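Local structure of probable glutaminase ybaS (Escherichia coli, 1U60) at residues A[130-135]-A[188-193]; A[43-48]-A[297-302]. The protein catalyses the hydrolysis of L-glutamine to L-glutamate and ammonium, and works as a homotetramer. All coordinates share one frame; numbering follows the deposited sequence.

The two contacts lie on opposite sides of the chain's centre. Their centres are about 34 Å apart, and their nearest atoms are about 23 Å apart, so they do not touch. Contact 1 joins two helices in the helical part of the fold. Contact 2 joins the five-stranded antiparallel sheet to the helix near the C-terminus. The two segments of contact 2 are 249 residues apart in sequence, and both segments of contact 1 fall between them. Contact 1 is nearer the substrate site: its segment 188-193 carries Tyr192, a predicted substrate-binding residue, and the side chain of Asp190 is about 9 Å from that of Glu161, another. Contact 2 lies away from the predicted site.

Contact 1: residues A[130-135]-A[188-193]; sequences ENVEQR and ACDVYT
Val132 and Val191 make the closest apolar contact between the start of helix 132-147 and helix 185-195. Their CG2 methyls are 3.6 Å apart, and the two side chains run antiparallel alongside each other. CG2 of Val132 lies anti to its backbone N, while Val191 uses the methyl beside its own N. One turn on from Val132, Arg135 lays its aliphatic part roughly perpendicular to Val191. Arg135 CG is 4.1 Å from Val191 CG1. Helix 117-126 adds Thr124 against Val191.

No hydrogen bond links the two segments directly. Polar ends are held by residues beyond them. A bend at the CG-CD bond (chi3 -59°) turns the Arg135 guanidinium off the extended line of its chain. Its NE forms a salt bridge with Glu187, and its NH1 donates to the carbonyls of Thr124 and Ile127. Arg194 pairs with Asp190 on its own helix and reaches across to Glu133, and probably offsets the like charges of the two acids.

The turn into helix 132-147 has its own bonds. Asn131 is the N-cap: Gln134 N donates to Asn131 OD1 at 2.9 Å, tilted 24° from the carbonyl plane. Glu130 N donates in plane to Gln134 OE1 at 2.7 Å.

Tyr192, a predicted substrate-binding residue, follows Val191 but packs on helix 117-126. The chemistry implies a small apolar helix-helix seam, with Glu187 and Arg194 supplying ionic links across it.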
loop_
_atom_site.group_PDB
_atom_site.type_symbol
_atom_site.label_atom_id
_atom_site.label_comp_id
_atom_site.label_asym_id
_atom_site.label_seq_id
_atom_site.Cartn_x
_atom_site.Cartn_y
_atom_site.Cartn_z
ATOM N N GLU A 130 -7.828 -31.093 -10.177
ATOM C CA GLU A 130 -7.522 -32.218 -11.072
ATOM C C GLU A 130 -7.944 -31.947 -12.493
ATOM O O GLU A 130 -7.424 -32.564 -13.421
ATOM C CB GLU A 130 -8.285 -33.461 -10.604
ATOM C CG GLU A 130 -7.778 -33.959 -9.280
ATOM C CD GLU A 130 -6.583 -34.859 -9.456
ATOM O OE1 GLU A 130 -6.805 -36.092 -9.612
ATOM O OE2 GLU A 130 -5.438 -34.331 -9.470
ATOM N N ASN A 131 -8.923 -31.058 -12.667
ATOM C CA ASN A 131 -9.461 -30.710 -13.992
ATOM C C ASN A 131 -10.219 -29.379 -13.925
ATOM O O ASN A 131 -10.438 -28.854 -12.834
ATOM C CB ASN A 131 -10.413 -31.777 -14.486
ATOM C CG ASN A 131 -11.529 -32.051 -13.508
ATOM O OD1 ASN A 131 -12.357 -31.178 -13.205
ATOM N ND2 ASN A 131 -11.539 -33.249 -12.973
ATOM N N VAL A 132 -10.638 -28.877 -15.074
ATOM C CA VAL A 132 -11.167 -27.498 -15.184
ATOM C C VAL A 132 -12.456 -27.320 -14.362
ATOM O O VAL A 132 -12.669 -26.307 -13.695
ATOM C CB VAL A 132 -11.368 -27.065 -16.650
ATOM C CG1 VAL A 132 -12.352 -27.959 -17.380
ATOM C CG2 VAL A 132 -11.825 -25.600 -16.725
ATOM N N GLU A 133 -13.329 -28.324 -14.380
ATOM C CA GLU A 133 -14.575 -28.180 -13.632
ATOM C C GLU A 133 -14.376 -28.194 -12.123
ATOM O O GLU A 133 -15.098 -27.484 -11.437
ATOM C CB GLU A 133 -15.607 -29.231 -14.029
ATOM C CG GLU A 133 -16.004 -29.107 -15.509
ATOM C CD GLU A 133 -16.548 -27.723 -15.887
ATOM O OE1 GLU A 133 -17.266 -27.127 -15.024
ATOM O OE2 GLU A 133 -16.285 -27.259 -17.042
ATOM N N GLN A 134 -13.438 -28.995 -11.619
ATOM C CA GLN A 134 -13.103 -28.958 -10.207
ATOM C C GLN A 134 -12.514 -27.589 -9.854
ATOM O O GLN A 134 -12.826 -27.056 -8.789
ATOM C CB GLN A 134 -12.103 -30.035 -9.840
ATOM C CG GLN A 134 -11.732 -30.009 -8.374
ATOM C CD GLN A 134 -10.898 -31.194 -7.931
ATOM O OE1 GLN A 134 -9.852 -31.448 -8.496
ATOM N NE2 GLN A 134 -11.319 -31.857 -6.866
ATOM N N ARG A 135 -11.686 -27.052 -10.748
ATOM C CA ARG A 135 -11.083 -25.735 -10.519
ATOM C C ARG A 135 -12.205 -24.710 -10.295
ATOM O O ARG A 135 -12.169 -23.932 -9.355
ATOM C CB ARG A 135 -10.183 -25.334 -11.678
ATOM C CG ARG A 135 -9.392 -24.028 -11.459
ATOM C CD ARG A 135 -8.443 -23.676 -12.630
ATOM N NE ARG A 135 -7.508 -24.762 -12.819
ATOM C CZ ARG A 135 -6.473 -25.006 -12.044
ATOM N NH1 ARG A 135 -6.088 -24.181 -11.063
ATOM N NH2 ARG A 135 -5.751 -26.071 -12.299
ATOM N N ALA A 188 -7.334 -21.760 -17.582
ATOM C CA ALA A 188 -7.192 -20.634 -16.671
ATOM C C ALA A 188 -8.064 -19.459 -17.096
ATOM O O ALA A 188 -8.717 -18.817 -16.266
ATOM C CB ALA A 188 -5.749 -20.196 -16.559
ATOM N N CYS A 189 -8.089 -19.182 -18.387
ATOM C CA CYS A 189 -8.821 -18.034 -18.897
ATOM C C CYS A 189 -10.315 -18.289 -18.703
ATOM O O CYS A 189 -11.052 -17.423 -18.255
ATOM C CB CYS A 189 -8.432 -17.754 -20.350
ATOM S SG CYS A 189 -9.221 -16.279 -21.045
ATOM N N ASP A 190 -10.765 -19.493 -19.007
ATOM C CA ASP A 190 -12.159 -19.843 -18.865
ATOM C C ASP A 190 -12.593 -19.663 -17.394
ATOM O O ASP A 190 -13.582 -19.019 -17.126
ATOM C CB ASP A 190 -12.325 -21.295 -19.343
ATOM C CG ASP A 190 -13.696 -21.904 -19.084
ATOM O OD1 ASP A 190 -14.699 -21.227 -18.695
ATOM O OD2 ASP A 190 -13.844 -23.131 -19.254
ATOM N N VAL A 191 -11.865 -20.245 -16.469
ATOM C CA VAL A 191 -12.319 -20.215 -15.075
ATOM C C VAL A 191 -12.267 -18.800 -14.528
ATOM O O VAL A 191 -13.153 -18.397 -13.789
ATOM C CB VAL A 191 -11.586 -21.212 -14.213
ATOM C CG1 VAL A 191 -12.037 -21.147 -12.786
ATOM C CG2 VAL A 191 -11.876 -22.618 -14.760
ATOM N N TYR A 192 -11.236 -18.065 -14.920
ATOM C CA TYR A 192 -11.118 -16.668 -14.504
ATOM C C TYR A 192 -12.380 -15.888 -14.961
ATOM O O TYR A 192 -12.967 -15.104 -14.216
ATOM C CB TYR A 192 -9.837 -16.002 -15.048
ATOM C CG TYR A 192 -9.849 -14.548 -14.648
ATOM C CD1 TYR A 192 -9.688 -14.205 -13.319
ATOM C CD2 TYR A 192 -10.176 -13.532 -15.556
ATOM C CE1 TYR A 192 -9.769 -12.937 -12.900
ATOM C CE2 TYR A 192 -10.253 -12.205 -15.120
ATOM C CZ TYR A 192 -10.052 -11.933 -13.779
ATOM O OH TYR A 192 -10.196 -10.677 -13.254
ATOM N N THR A 193 -12.805 -16.131 -16.201
ATOM C CA THR A 193 -14.017 -15.514 -16.746
ATOM C C THR A 193 -15.273 -15.876 -15.943
ATOM O O THR A 193 -16.061 -15.003 -15.587
ATOM C CB THR A 193 -14.168 -15.920 -18.207
ATOM O OG1 THR A 193 -12.990 -15.495 -18.908
ATOM C CG2 THR A 193 -15.313 -15.197 -18.849
#

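Contact 2: residues A[43-48]-A[297-302]; sequences VAIVTC and ASVAKQ
Val299 meets both Val43 and Ile45 through its two methyls. One branch serves each partner. CG1, anti to the backbone N (chi1 173°), approaches the end of Ile45, with Val299 CG1 3.7 Å from Ile45 CD1. The same methyl is 4.0 Å from Ile45 CG1, so it sits beside the CG1-CD1 bond, nearer its CD1 end. Val299 CG2 meets Val43 CG2 at 3.9 Å, and these two side chains lie antiparallel, flank to flank. All three residues are buried, and this is the tight part of the contact.

Here helix 290-303 packs on one face of the five-stranded antiparallel sheet. Val43 and Ile45 alternate with Ala44 along strand 42-47, and Ala44 points away from the helix. Helix 4-18 also packs here, with Val11 against Ile45 and Ala14 against Val299. Val46 packs against helix 202-213 instead.

The helix is looser at Ser298 and Gln302, which are partly exposed and one turn apart, and Lys301 is exposed to solvent. Gln302 NE2 donates to Ser298 OG at 2.9 Å. The oxygen sits 26° out of the amide plane, and the bond is bent, with 138° at the hydrogen. The same NE2 also donates to the carbonyl of Ala10 on helix 4-18.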
loop_
_atom_site.group_PDB
_atom_site.type_symbol
_atom_site.label_atom_id
_atom_site.label_comp_id
_atom_site.label_asym_id
_atom_site.label_seq_id
_atom_site.Cartn_x
_atom_site.Cartn_y
_atom_site.Cartn_z
ATOM N N VAL A 43 -25.330 0.815 0.297
ATOM C CA VAL A 43 -24.184 0.739 1.176
ATOM C C VAL A 43 -24.551 -0.127 2.382
ATOM O O VAL A 43 -25.711 -0.163 2.849
ATOM C CB VAL A 43 -23.685 2.124 1.582
ATOM C CG1 VAL A 43 -24.812 2.958 2.197
ATOM C CG2 VAL A 43 -22.517 2.021 2.496
ATOM N N ALA A 44 -23.579 -0.885 2.868
ATOM C CA ALA A 44 -23.819 -1.803 3.990
ATOM C C ALA A 44 -22.585 -1.999 4.855
ATOM O O ALA A 44 -21.478 -1.956 4.379
ATOM C CB ALA A 44 -24.291 -3.200 3.499
ATOM N N ILE A 45 -22.842 -2.334 6.129
ATOM C CA ILE A 45 -21.869 -2.832 7.069
ATOM C C ILE A 45 -22.297 -4.238 7.516
ATOM O O ILE A 45 -23.464 -4.505 7.791
ATOM C CB ILE A 45 -21.859 -1.953 8.325
ATOM C CG1 ILE A 45 -21.318 -0.558 8.047
ATOM C CG2 ILE A 45 -21.115 -2.625 9.464
ATOM C CD1 ILE A 45 -21.576 0.468 9.155
ATOM N N VAL A 46 -21.317 -5.143 7.565
ATOM C CA VAL A 46 -21.462 -6.391 8.256
ATOM C C VAL A 46 -20.345 -6.462 9.297
ATOM O O VAL A 46 -19.171 -6.408 8.958
ATOM C CB VAL A 46 -21.416 -7.585 7.319
ATOM C CG1 VAL A 46 -21.484 -8.897 8.187
ATOM C CG2 VAL A 46 -22.598 -7.517 6.329
ATOM N N THR A 47 -20.710 -6.563 10.575
ATOM C CA THR A 47 -19.703 -6.525 11.645
ATOM C C THR A 47 -19.149 -7.909 11.904
ATOM O O THR A 47 -19.751 -8.893 11.517
ATOM C CB THR A 47 -20.279 -5.974 12.984
ATOM O OG1 THR A 47 -21.178 -6.921 13.597
ATOM C CG2 THR A 47 -21.125 -4.712 12.724
ATOM N N CYS A 48 -18.013 -7.950 12.594
ATOM C CA CYS A 48 -17.392 -9.206 12.997
ATOM C C CYS A 48 -18.236 -10.004 13.949
ATOM O O CYS A 48 -18.016 -11.213 14.124
ATOM C CB CYS A 48 -16.019 -8.928 13.603
ATOM S SG CYS A 48 -14.929 -8.494 12.259
ATOM N N ALA A 297 -16.147 5.398 1.777
ATOM C CA ALA A 297 -15.298 6.376 2.444
ATOM C C ALA A 297 -16.057 7.124 3.526
ATOM O O ALA A 297 -15.546 7.393 4.605
ATOM C CB ALA A 297 -14.714 7.356 1.415
ATOM N N SER A 298 -17.312 7.485 3.226
ATOM C CA SER A 298 -18.128 8.209 4.193
ATOM C C SER A 298 -18.359 7.412 5.485
ATOM O O SER A 298 -18.167 7.904 6.584
ATOM C CB SER A 298 -19.469 8.595 3.571
ATOM O OG SER A 298 -20.270 9.238 4.575
ATOM N N VAL A 299 -18.732 6.132 5.366
ATOM C CA VAL A 299 -18.946 5.315 6.529
ATOM C C VAL A 299 -17.651 5.251 7.357
ATOM O O VAL A 299 -17.661 5.437 8.590
ATOM C CB VAL A 299 -19.430 3.903 6.128
ATOM C CG1 VAL A 299 -19.498 2.930 7.365
ATOM C CG2 VAL A 299 -20.806 3.956 5.454
ATOM N N ALA A 300 -16.529 4.997 6.665
ATOM C CA ALA A 300 -15.274 4.813 7.343
ATOM C C ALA A 300 -14.886 6.129 8.044
ATOM O O ALA A 300 -14.392 6.113 9.184
ATOM C CB ALA A 300 -14.176 4.380 6.368
ATOM N N LYS A 301 -15.149 7.256 7.400
ATOM C CA LYS A 301 -14.771 8.557 7.971
ATOM C C LYS A 301 -15.655 8.881 9.180
ATOM O O LYS A 301 -15.192 9.377 10.209
ATOM C CB LYS A 301 -14.942 9.651 6.945
ATOM C CG LYS A 301 -14.520 11.028 7.440
ATOM C CD LYS A 301 -14.234 11.985 6.288
ATOM C CE LYS A 301 -13.740 13.342 6.799
ATOM N NZ LYS A 301 -14.668 14.433 6.394
ATOM N N GLN A 302 -16.940 8.613 9.050
ATOM C CA GLN A 302 -17.892 8.878 10.134
ATOM C C GLN A 302 -17.576 8.019 11.359
ATOM O O GLN A 302 -17.748 8.486 12.477
ATOM C CB GLN A 302 -19.321 8.587 9.708
ATOM C CG GLN A 302 -19.981 9.568 8.739
ATOM C CD GLN A 302 -21.384 9.088 8.361
ATOM O OE1 GLN A 302 -22.305 9.151 9.198
ATOM N NE2 GLN A 302 -21.528 8.524 7.144
#